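Local coordinates for phosphoserine aminotransferase (Bacillus alcalophilus, PDB 1W23), which catalyses the reversible, pyridoxal-phosphate-dependent exchange of an amino group between phosphoserine and 2-oxoglutarate in serine biosynthesis, and acts likewise on phosphohydroxythreonine, at residues Pro15-Glu20 with Leu251-Asp256; Gln195-Pro200 with Ile337-Pro342; His50-Asn55 with Met246-Leu251; Gln44-Val49 with Phe242-Leu247. One frame throughout, in Å; residues are numbered along the deposited sequence.

Overall arrangement
From the N terminus, the chain starts helix 16-24, runs through helix 44-61 and much of the central sheet, passes the cofactor loop 195-200, and returns in helix 241-256. There contact 1 closes the longest loop, 15-20 to 251-256. Contacts 4 and 3 close shorter loops within it, bringing successive turns of helix 44-61 (44-49, then 50-55) to successive turns of helix 241-256, which serves as the common partner of these three contacts. Contact 2 crosses them all: its first segment lies inside their loops, its second far beyond, in the link between strand 333-336 and helix 343-359, which it ties to the cofactor loop.

Contact 1 of 4, residues Pro15-Glu20 with Leu251-Asp256; sequences PKPALE and LDWIKD. With MG (magnesium ion), chain D.
In W253 the first torsion, chi1 169°, places CG opposite the backbone N and carries the indole off helix 241-256 toward P15 and P17; chi2 of 83° then turns the ring so that one face meets P15. P15 lies over that face. Its CB is 3.5 Å from the centroid of the W253 five-membered ring and 16° from the ring normal, a clear CH-pi contact, while P15 CG reaches W253 CE3 at 3.5 Å, so the pyrrolidine spans both rings of the indole. P17 adds a looser, oblique touch, its CG 3.9 Å from W253 CD1. Proline suits both places: P15 occupies the N-cap position of helix 16-24 and P17 stands in its first turn, where a missing N-H costs no helical bond, and their ring CH groups are good partners for an electron-rich indole. On another side of helix 241-256, one turn beyond D252, D256 OD1 binds a magnesium ion at 2.0 Å as a single-oxygen ligand. Four waters also coordinate the metal. One of them donates to both D252 O and D252 OD1, and a second donates to D256 OD2 at 2.6 Å, so the two acids hold the hydrated ion partly through water. D252 OD2 also forms a salt bridge with R21, and P15 rests on V250 and A340 as well. The contact thus combines proline-tryptophan packing, joining the start of one helix to the last turns of another, with a hydrated magnesium ion held directly by D256 and, through water, by D252 one turn earlier.

Contact 2 of 4, residues Gln195-Pro200 with Ile337-Pro342; sequences QKNLGP and IYNAVP. With PLP (pyridoxal-5'-phosphate), chain J.
The cofactor-bearing lysine loop of a fold-type I pyridoxal-phosphate enzyme, between strands 189-193 and 204-209, is backed here by the turn that precedes helix 343-359, with K196 packed on Y338. K196 is the attachment lysine: its NZ is modelled 1.7 Å from C4A of the cofactor, linked to it but longer than a normal imine bond. The adjacent Q195 donates from NE2 to phosphate oxygen O3P at 2.9 Å, and T238 and N237 of the second subunit also bind the cofactor. A bend at chi2 of K196 (125°) sends the chain alongside the Y338 side chain, with CB almost above the ring centre, 3.9 Å from the centroid, in a CH-pi contact, and CG 3.4 Å from Y338 CZ. A flat ring suits this place, giving the aliphatic part of the lysine a smooth wall, while Y338 OH finds its partners in A9 O and N298. Next along the loop, N197 OD1 accepts the backbone N-H of N339 at 2.8 Å in a nearly straight bond (174°), the donor lying a little out of the carbonyl plane. The amides of N197 and N339 stack with planes 18° apart. Asparagine can both accept and donate, and each ND2 is used elsewhere, on I177 O for N197 and L178 O for N339. Within the type I turn from Y338 to V341, A340 N donates at 2.9 Å to a water that in turn donates to K196 O at 3.1 Å.

Contact 3 of 4, residues His50-Asn55 with Met246-Leu251; sequences HEQAQN and MLRNVL
R248 lays the aliphatic part of its side chain against A53 and Q52, its CB 4.0 Å from A53 CB and its CG 4.0 Å from Q52 CB. The small A53 is what lets the two backbones come close, for the axes of helices 50-55 and 246-251 approach to 8.8 Å while crossing at 41°. A53 leans also on F71 of strand 67-72. Nearby, L251 CD1 sits 3.4 Å from the backbone oxygen of A53, so the packing continues one turn further, methyl against backbone carbonyl. R248 leaves its helix with CG on the far side of CB from the backbone N (chi1 -169°), and bends at chi2 and chi3 fold the chain so that its guanidinium comes between Q52 and N249. R248 NH1 donates to Q52 OE1 at 2.7 Å; the oxygen lies near the guanidinium plane, but the nitrogen stands above the Q52 carbonyl plane, and Q52 is partly exposed with two conformers, so the bond holds for the conformer described here. On the other side N249 OD1 receives R248 NE and R248 NH2, both at 3.0 Å, a side-on grip by two nitrogens on one oxygen. That leaves N249 ND2 for A18 O, on helix 16-24. Arginine fits here because its long stem can pack on alanine while its flat head serves two amides at once. The bonds to N249, helped by that to Q52, orient the guanidinium; the acceptors being neutral, its charge probably stays largely in place, and D252, a weak, long ion pair, may partly offset it.

Contact 4 of 4, residues Gln44-Val49 with Phe242-Leu247; sequences QSYEEV and FSIYML
The phenol oxygen of Y46 is hydrogen-bonded to H50 ND1, one turn further along the same helix, and across the contact it presses on I244, 3.3 Å from I244 CD1 and 3.4 Å from I244 CG2. The two side chains meet at about a right angle, so the tyrosine's tip abuts both ends of the branched isoleucine. A chi1 of 178° sets the Y46 ring beside its own carbonyl carbon and aims the hydroxyl across the gap at I244. Beta-branched isoleucine offers a firm, shaped surface there, and F71 of strand 67-72 packs on it too. Closer to the crossing, V49 CG1 lies 3.6 Å from Y245 CA and 4.0 Å from Y245 CB, near the plane of the Y245 ring at its edge; valine is short and branched close to its backbone, which lets the helices approach until CG1 meets the Y245 backbone. Y245 points its own hydroxyl elsewhere, to E25, while its ring meets that of F29. The axes of helices 44-49 and 242-247 come within 10.3 Å and cross at 52°, wider apart than the next turns along the pair. F242 turns away from this interface and stacks on F242 of the second subunit, so helix 241-256 faces its partner helix on one side and the dimer on another. This is helix-on-helix packing against strand 67-72, at one edge of the mixed seven-stranded sheet that marks the large domain of fold-type I aminotransferases.

Contact 1 of 4, residues Pro15-Glu20 with Leu251-Asp256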
# COMPACT_ATOMS: atom_id res chain seq x y z
N PRO A 15 -12.86 14.33 3.70
CA PRO A 15 -13.82 15.02 4.56
C PRO A 15 -13.15 15.33 5.89
O PRO A 15 -12.61 14.46 6.55
CB PRO A 15 -14.97 14.07 4.66
CG PRO A 15 -14.44 12.73 4.26
CD PRO A 15 -13.22 12.93 3.47
N LYS A 16 -13.21 16.60 6.30
CA LYS A 16 -12.54 16.99 7.56
C LYS A 16 -12.97 16.10 8.75
O LYS A 16 -12.10 15.76 9.53
CB LYS A 16 -12.78 18.45 7.84
CG LYS A 16 -11.95 19.00 8.96
CD LYS A 16 -10.48 19.13 8.60
CE LYS A 16 -10.28 20.37 7.74
NZ LYS A 16 -8.83 20.67 7.52
N PRO A 17 -14.23 15.71 8.91
CA PRO A 17 -14.55 14.89 10.10
C PRO A 17 -13.77 13.59 10.13
O PRO A 17 -13.47 13.09 11.23
CB PRO A 17 -16.05 14.65 10.01
CG PRO A 17 -16.54 15.63 9.06
CD PRO A 17 -15.45 16.14 8.20
N ALA A 18 -13.45 13.00 8.98
CA ALA A 18 -12.70 11.73 8.98
C ALA A 18 -11.27 11.95 9.50
O ALA A 18 -10.70 11.11 10.19
CB ALA A 18 -12.70 11.14 7.59
N LEU A 19 -10.68 13.09 9.10
CA LEU A 19 -9.34 13.47 9.55
C LEU A 19 -9.35 13.87 11.01
O LEU A 19 -8.40 13.53 11.74
CB LEU A 19 -8.76 14.58 8.66
CG LEU A 19 -8.29 14.13 7.27
CD1 LEU A 19 -8.12 15.36 6.38
CD2 LEU A 19 -7.00 13.35 7.37
N GLU A 20 -10.33 14.65 11.45
CA GLU A 20 -10.40 15.04 12.85
C GLU A 20 -10.57 13.84 13.76
O GLU A 20 -9.95 13.78 14.81
CB GLU A 20 -11.52 16.05 13.04
CG GLU A 20 -11.25 17.42 12.44
CD GLU A 20 -12.41 18.35 12.27
OE1 GLU A 20 -13.54 17.86 12.12
OE2 GLU A 20 -12.23 19.58 12.21
N LEU A 251 -16.11 6.45 4.62
CA LEU A 251 -17.41 5.83 4.33
C LEU A 251 -18.44 6.19 5.42
O LEU A 251 -19.62 6.39 5.11
CB LEU A 251 -17.27 4.31 4.22
CG LEU A 251 -16.39 3.80 3.08
CD1 LEU A 251 -16.11 2.32 3.28
CD2 LEU A 251 -17.08 4.04 1.76
N ASP A 252 -18.03 6.26 6.66
CA ASP A 252 -18.95 6.69 7.75
C ASP A 252 -19.46 8.10 7.45
O ASP A 252 -20.66 8.37 7.67
CB ASP A 252 -18.27 6.67 9.10
CG ASP A 252 -18.49 5.44 9.95
OD1 ASP A 252 -19.58 4.85 9.86
OD2 ASP A 252 -17.56 5.09 10.71
N TRP A 253 -18.62 8.99 6.97
CA TRP A 253 -19.05 10.35 6.61
C TRP A 253 -20.00 10.32 5.43
O TRP A 253 -21.05 11.02 5.45
CB TRP A 253 -17.79 11.20 6.32
CG TRP A 253 -18.11 12.51 5.72
CD1 TRP A 253 -18.49 13.64 6.37
CD2 TRP A 253 -18.06 12.84 4.32
NE1 TRP A 253 -18.70 14.67 5.47
CE2 TRP A 253 -18.43 14.20 4.20
CE3 TRP A 253 -17.74 12.16 3.15
CZ2 TRP A 253 -18.50 14.87 2.98
CZ3 TRP A 253 -17.80 12.82 1.94
CH2 TRP A 253 -18.18 14.15 1.86
N ILE A 254 -19.74 9.55 4.38
CA ILE A 254 -20.67 9.46 3.27
C ILE A 254 -22.04 9.04 3.77
O ILE A 254 -23.07 9.57 3.37
CB ILE A 254 -20.15 8.54 2.14
CG1 ILE A 254 -18.82 9.04 1.55
CG2 ILE A 254 -21.20 8.39 1.05
CD1 ILE A 254 -18.19 8.09 0.54
N LYS A 255 -22.06 7.99 4.61
CA LYS A 255 -23.32 7.50 5.16
C LYS A 255 -24.01 8.59 5.96
O LYS A 255 -25.24 8.78 5.82
CB LYS A 255 -23.05 6.24 6.03
CG LYS A 255 -24.33 5.72 6.70
CD LYS A 255 -24.14 4.39 7.37
CE LYS A 255 -25.36 3.94 8.13
NZ LYS A 255 -25.16 2.56 8.68
N ASP A 256 -23.29 9.29 6.83
CA ASP A 256 -23.89 10.31 7.70
C ASP A 256 -24.56 11.39 6.89
O ASP A 256 -25.59 11.93 7.31
CB ASP A 256 -22.79 10.91 8.58
CG ASP A 256 -22.31 9.98 9.71
OD1 ASP A 256 -22.94 8.94 9.93
OD2 ASP A 256 -21.27 10.34 10.31
MG MG D . -22.75 7.44 11.21
O HOH W 1 -21.83 6.45 9.60
O HOH W 2 -20.98 8.20 11.77
O HOH W 3 -24.65 6.78 10.61
O HOH W 4 -22.49 5.78 12.38

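Contact 2 of 4, residues Gln195-Pro200 with Ile337-Pro342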
# COMPACT_ATOMS: atom_id res chain seq x y z
N GLN A 195 -7.80 6.79 -3.41
CA GLN A 195 -7.33 8.18 -3.19
C GLN A 195 -8.05 9.26 -3.98
O GLN A 195 -7.54 10.38 -4.08
CB GLN A 195 -5.85 8.25 -3.46
CG GLN A 195 -5.44 8.02 -4.91
CD GLN A 195 -5.11 6.57 -5.29
OE1 GLN A 195 -5.43 5.63 -4.56
NE2 GLN A 195 -4.46 6.39 -6.45
N LYS A 196 -9.24 9.05 -4.50
CA LYS A 196 -10.09 10.12 -5.11
C LYS A 196 -11.36 10.30 -4.31
O LYS A 196 -11.57 11.45 -3.89
CB LYS A 196 -10.29 9.78 -6.59
CG LYS A 196 -9.15 10.11 -7.50
CD LYS A 196 -8.53 9.05 -8.41
CE LYS A 196 -7.20 9.47 -8.97
NZ LYS A 196 -6.56 8.59 -10.10
N ASN A 197 -12.21 9.31 -4.09
CA ASN A 197 -13.46 9.42 -3.37
C ASN A 197 -13.61 8.60 -2.12
O ASN A 197 -14.65 8.72 -1.44
CB ASN A 197 -14.62 8.96 -4.26
CG ASN A 197 -15.22 10.08 -4.98
OD1 ASN A 197 -15.05 11.27 -4.70
ND2 ASN A 197 -16.05 9.58 -5.85
N LEU A 198 -12.56 7.79 -1.83
CA LEU A 198 -12.77 6.91 -0.71
C LEU A 198 -11.83 7.08 0.45
O LEU A 198 -12.14 6.62 1.54
CB LEU A 198 -12.76 5.48 -1.18
CG LEU A 198 -13.77 5.13 -2.26
CD1 LEU A 198 -13.62 3.65 -2.61
CD2 LEU A 198 -15.18 5.47 -1.81
N GLY A 199 -10.69 7.71 0.24
CA GLY A 199 -9.76 7.52 1.39
C GLY A 199 -8.41 7.98 0.84
O GLY A 199 -8.26 8.48 -0.26
N PRO A 200 -7.44 7.74 1.61
CA PRO A 200 -6.08 8.04 1.18
C PRO A 200 -5.55 6.89 0.29
O PRO A 200 -6.10 5.90 0.02
CB PRO A 200 -5.28 8.23 2.48
CG PRO A 200 -5.93 7.22 3.40
CD PRO A 200 -7.40 7.42 3.08
N ILE A 337 -13.24 17.76 -8.41
CA ILE A 337 -14.35 18.06 -7.52
C ILE A 337 -14.99 16.78 -6.99
O ILE A 337 -16.18 16.55 -7.04
CB ILE A 337 -15.36 19.02 -8.21
CG1 ILE A 337 -15.82 18.52 -9.58
CG2 ILE A 337 -14.77 20.41 -8.29
CD1 ILE A 337 -17.00 19.32 -10.14
N TYR A 338 -14.13 15.90 -6.47
CA TYR A 338 -14.54 14.67 -5.83
C TYR A 338 -15.46 14.92 -4.66
O TYR A 338 -15.64 16.07 -4.23
CB TYR A 338 -13.27 13.92 -5.38
CG TYR A 338 -12.29 13.64 -6.50
CD1 TYR A 338 -10.97 14.02 -6.39
CD2 TYR A 338 -12.64 13.01 -7.66
CE1 TYR A 338 -10.05 13.77 -7.37
CE2 TYR A 338 -11.74 12.74 -8.66
CZ TYR A 338 -10.43 13.11 -8.51
OH TYR A 338 -9.54 12.84 -9.55
N ASN A 339 -16.01 13.86 -4.09
CA ASN A 339 -17.06 13.97 -3.06
C ASN A 339 -16.74 15.00 -1.97
O ASN A 339 -17.63 15.76 -1.58
CB ASN A 339 -17.21 12.63 -2.36
CG ASN A 339 -17.92 11.54 -3.15
OD1 ASN A 339 -18.47 11.78 -4.22
ND2 ASN A 339 -17.93 10.33 -2.60
N ALA A 340 -15.51 14.98 -1.45
CA ALA A 340 -15.19 15.80 -0.28
C ALA A 340 -14.81 17.23 -0.58
O ALA A 340 -14.64 18.01 0.36
CB ALA A 340 -14.11 15.14 0.54
N VAL A 341 -14.69 17.62 -1.83
CA VAL A 341 -14.40 19.02 -2.12
C VAL A 341 -15.60 19.86 -1.73
O VAL A 341 -16.72 19.60 -2.20
CB VAL A 341 -14.01 19.21 -3.61
CG1 VAL A 341 -13.86 20.67 -3.94
CG2 VAL A 341 -12.74 18.42 -3.94
N PRO A 342 -15.45 20.87 -0.86
CA PRO A 342 -16.63 21.62 -0.38
C PRO A 342 -17.19 22.52 -1.45
O PRO A 342 -16.47 23.05 -2.30
CB PRO A 342 -16.10 22.40 0.82
CG PRO A 342 -14.69 22.63 0.43
CD PRO A 342 -14.20 21.34 -0.21
N1 PLP J . -7.36 4.79 -13.28
C2 PLP J . -7.93 6.04 -13.13
C2A PLP J . -9.25 6.26 -13.77
C3 PLP J . -7.27 7.01 -12.39
O3 PLP J . -7.82 8.19 -12.22
C4 PLP J . -5.98 6.71 -11.80
C4A PLP J . -5.32 7.74 -10.96
C5 PLP J . -5.45 5.42 -11.98
C6 PLP J . -6.15 4.50 -12.74
C5A PLP J . -4.11 5.02 -11.44
O4P PLP J . -4.25 4.72 -10.00
P PLP J . -2.92 4.33 -9.14
O1P PLP J . -2.01 5.52 -9.19
O2P PLP J . -2.30 3.11 -9.80
O3P PLP J . -3.53 4.01 -7.78
O HOH W 5 -13.43 13.04 -2.02

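Contact 3 of 4, residues His50-Asn55 with Met246-Leu251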
# COMPACT_ATOMS: atom_id res chain seq x y z
N HIS A 50 -11.86 -3.47 9.67
CA HIS A 50 -11.81 -4.13 8.38
C HIS A 50 -13.22 -4.51 7.96
O HIS A 50 -13.67 -4.29 6.83
CB HIS A 50 -10.82 -5.28 8.46
CG HIS A 50 -10.27 -5.96 7.24
ND1 HIS A 50 -9.19 -5.52 6.51
CD2 HIS A 50 -10.66 -7.13 6.65
CE1 HIS A 50 -8.94 -6.36 5.51
NE2 HIS A 50 -9.82 -7.36 5.57
N GLU A 51 -13.94 -5.17 8.87
CA GLU A 51 -15.30 -5.62 8.62
C GLU A 51 -16.27 -4.44 8.42
O GLU A 51 -17.13 -4.49 7.53
CB GLU A 51 -15.77 -6.48 9.77
CG GLU A 51 -17.25 -6.68 9.97
CD GLU A 51 -17.53 -7.68 11.07
OE1 GLU A 51 -17.76 -8.85 10.71
OE2 GLU A 51 -17.53 -7.34 12.28
N GLN A 52 -16.13 -3.39 9.24
CA GLN A 52 -17.01 -2.25 9.09
C GLN A 52 -16.81 -1.55 7.75
O GLN A 52 -17.77 -1.10 7.12
CB GLN A 52 -16.77 -1.20 10.17
CG GLN A 52 -17.44 -1.44 11.50
CD GLN A 52 -17.16 -0.35 12.54
OE1 GLN A 52 -16.69 0.72 12.18
NE2 GLN A 52 -17.46 -0.66 13.80
N ALA A 53 -15.54 -1.45 7.32
CA ALA A 53 -15.30 -0.82 5.99
C ALA A 53 -16.02 -1.58 4.91
O ALA A 53 -16.66 -0.99 4.00
CB ALA A 53 -13.79 -0.78 5.69
N GLN A 54 -15.95 -2.91 4.93
CA GLN A 54 -16.71 -3.73 3.97
C GLN A 54 -18.20 -3.50 4.11
O GLN A 54 -18.90 -3.33 3.09
CB GLN A 54 -16.34 -5.21 4.13
CG GLN A 54 -14.89 -5.51 3.82
CD GLN A 54 -14.51 -6.97 3.86
OE1 GLN A 54 -13.52 -7.43 4.46
NE2 GLN A 54 -15.26 -7.86 3.21
N ASN A 55 -18.71 -3.57 5.34
CA ASN A 55 -20.17 -3.46 5.53
C ASN A 55 -20.70 -2.09 5.11
O ASN A 55 -21.81 -2.02 4.56
CB ASN A 55 -20.50 -3.78 7.00
CG ASN A 55 -20.31 -5.28 7.27
OD1 ASN A 55 -20.20 -6.12 6.39
ND2 ASN A 55 -20.27 -5.60 8.55
N MET A 246 -8.76 4.67 7.43
CA MET A 246 -9.20 5.97 6.91
C MET A 246 -10.35 5.80 5.94
O MET A 246 -11.28 6.63 5.93
CB MET A 246 -8.03 6.72 6.26
CG MET A 246 -7.05 7.29 7.25
SD MET A 246 -7.72 8.50 8.37
CE MET A 246 -8.48 9.67 7.29
N LEU A 247 -10.32 4.78 5.08
CA LEU A 247 -11.41 4.44 4.20
C LEU A 247 -12.70 4.24 5.02
O LEU A 247 -13.76 4.79 4.68
CB LEU A 247 -11.06 3.18 3.40
CG LEU A 247 -12.19 2.51 2.60
CD1 LEU A 247 -12.74 3.30 1.53
CD2 LEU A 247 -11.68 1.14 2.13
N ARG A 248 -12.64 3.46 6.11
CA ARG A 248 -13.79 3.30 6.97
C ARG A 248 -14.30 4.66 7.41
O ARG A 248 -15.52 4.92 7.36
CB ARG A 248 -13.38 2.37 8.14
CG ARG A 248 -14.55 1.88 9.02
CD ARG A 248 -15.20 2.92 9.96
NE ARG A 248 -14.18 3.59 10.81
CZ ARG A 248 -13.81 3.12 11.98
NH1 ARG A 248 -14.37 2.04 12.53
NH2 ARG A 248 -12.83 3.77 12.65
N ASN A 249 -13.41 5.52 7.92
CA ASN A 249 -13.85 6.84 8.39
C ASN A 249 -14.51 7.64 7.28
O ASN A 249 -15.54 8.33 7.55
CB ASN A 249 -12.67 7.62 8.96
CG ASN A 249 -12.16 7.12 10.28
OD1 ASN A 249 -12.59 6.09 10.82
ND2 ASN A 249 -11.27 7.94 10.87
N VAL A 250 -14.00 7.62 6.08
CA VAL A 250 -14.63 8.35 4.95
C VAL A 250 -15.99 7.78 4.64
O VAL A 250 -16.96 8.52 4.43
CB VAL A 250 -13.69 8.34 3.73
CG1 VAL A 250 -14.43 8.91 2.51
CG2 VAL A 250 -12.44 9.15 4.02
N LEU A 251 -16.11 6.45 4.62
CA LEU A 251 -17.41 5.83 4.33
C LEU A 251 -18.44 6.19 5.42
O LEU A 251 -19.62 6.39 5.11
CB LEU A 251 -17.27 4.31 4.22
CG LEU A 251 -16.39 3.80 3.08
CD1 LEU A 251 -16.11 2.32 3.28
CD2 LEU A 251 -17.08 4.04 1.76

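Contact 4 of 4, residues Gln44-Val49 with Phe242-Leu247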
# COMPACT_ATOMS: atom_id res chain seq x y z
N GLN A 44 -8.83 -7.87 17.61
CA GLN A 44 -10.26 -7.55 17.55
C GLN A 44 -10.47 -6.11 17.07
O GLN A 44 -11.39 -5.88 16.29
CB GLN A 44 -10.92 -7.70 18.94
CG GLN A 44 -12.40 -7.46 18.88
CD GLN A 44 -13.10 -8.32 19.92
OE1 GLN A 44 -12.62 -9.40 20.30
NE2 GLN A 44 -14.23 -7.73 20.32
N SER A 45 -9.66 -5.16 17.54
CA SER A 45 -9.91 -3.78 17.18
C SER A 45 -9.75 -3.55 15.66
O SER A 45 -10.60 -2.85 15.09
CB SER A 45 -8.96 -2.87 17.94
OG SER A 45 -9.30 -2.77 19.35
N TYR A 46 -8.69 -4.14 15.09
CA TYR A 46 -8.47 -3.96 13.65
C TYR A 46 -9.54 -4.76 12.88
O TYR A 46 -10.08 -4.30 11.88
CB TYR A 46 -7.00 -4.25 13.18
CG TYR A 46 -7.07 -4.05 11.68
CD1 TYR A 46 -7.07 -2.76 11.15
CD2 TYR A 46 -7.15 -5.12 10.76
CE1 TYR A 46 -7.14 -2.56 9.76
CE2 TYR A 46 -7.24 -4.91 9.41
CZ TYR A 46 -7.23 -3.63 8.92
OH TYR A 46 -7.32 -3.39 7.55
N GLU A 47 -9.85 -6.01 13.29
CA GLU A 47 -10.83 -6.81 12.57
C GLU A 47 -12.16 -6.11 12.49
O GLU A 47 -12.87 -6.19 11.48
CB GLU A 47 -10.96 -8.21 13.21
CG GLU A 47 -9.71 -9.12 12.91
CD GLU A 47 -9.71 -10.46 13.60
OE1 GLU A 47 -8.88 -11.32 13.20
OE2 GLU A 47 -10.55 -10.64 14.55
N GLU A 48 -12.55 -5.40 13.56
CA GLU A 48 -13.79 -4.64 13.53
C GLU A 48 -13.74 -3.52 12.46
O GLU A 48 -14.75 -3.31 11.77
CB GLU A 48 -14.09 -3.98 14.89
CG GLU A 48 -14.49 -4.88 16.00
CD GLU A 48 -14.64 -4.15 17.35
OE1 GLU A 48 -14.41 -2.92 17.45
OE2 GLU A 48 -15.00 -4.90 18.32
N VAL A 49 -12.62 -2.81 12.34
CA VAL A 49 -12.49 -1.78 11.33
C VAL A 49 -12.57 -2.37 9.91
O VAL A 49 -13.27 -1.83 9.05
CB VAL A 49 -11.13 -1.07 11.52
CG1 VAL A 49 -10.83 -0.16 10.32
CG2 VAL A 49 -11.08 -0.28 12.81
N PHE A 242 -3.76 1.38 8.16
CA PHE A 242 -4.15 2.79 8.35
C PHE A 242 -4.98 3.27 7.16
O PHE A 242 -5.98 4.00 7.34
CB PHE A 242 -2.97 3.70 8.63
CG PHE A 242 -3.42 5.09 9.08
CD1 PHE A 242 -3.97 5.26 10.34
CD2 PHE A 242 -3.29 6.18 8.27
CE1 PHE A 242 -4.39 6.50 10.75
CE2 PHE A 242 -3.72 7.44 8.70
CZ PHE A 242 -4.26 7.61 9.97
N SER A 243 -4.62 2.88 5.96
CA SER A 243 -5.43 3.27 4.77
C SER A 243 -6.83 2.69 4.86
O SER A 243 -7.81 3.41 4.50
CB SER A 243 -4.75 2.86 3.48
OG SER A 243 -3.54 3.54 3.30
N ILE A 244 -6.99 1.45 5.28
CA ILE A 244 -8.32 0.85 5.40
C ILE A 244 -9.10 1.51 6.52
O ILE A 244 -10.33 1.75 6.39
CB ILE A 244 -8.20 -0.69 5.54
CG1 ILE A 244 -7.68 -1.29 4.23
CG2 ILE A 244 -9.52 -1.30 5.97
CD1 ILE A 244 -7.10 -2.69 4.34
N TYR A 245 -8.46 1.85 7.63
CA TYR A 245 -9.11 2.60 8.71
C TYR A 245 -9.58 3.94 8.20
O TYR A 245 -10.73 4.37 8.47
CB TYR A 245 -8.07 2.74 9.86
CG TYR A 245 -8.41 3.85 10.81
CD1 TYR A 245 -9.32 3.69 11.85
CD2 TYR A 245 -7.83 5.11 10.68
CE1 TYR A 245 -9.61 4.73 12.72
CE2 TYR A 245 -8.15 6.14 11.51
CZ TYR A 245 -9.05 5.94 12.55
OH TYR A 245 -9.35 7.02 13.35
N MET A 246 -8.76 4.67 7.43
CA MET A 246 -9.20 5.97 6.91
C MET A 246 -10.35 5.80 5.94
O MET A 246 -11.28 6.63 5.93
CB MET A 246 -8.03 6.72 6.26
CG MET A 246 -7.05 7.29 7.25
SD MET A 246 -7.72 8.50 8.37
CE MET A 246 -8.48 9.67 7.29
N LEU A 247 -10.32 4.78 5.08
CA LEU A 247 -11.41 4.44 4.20
C LEU A 247 -12.70 4.24 5.02
O LEU A 247 -13.76 4.79 4.68
CB LEU A 247 -11.06 3.18 3.40
CG LEU A 247 -12.19 2.51 2.60
CD1 LEU A 247 -12.74 3.30 1.53
CD2 LEU A 247 -11.68 1.14 2.13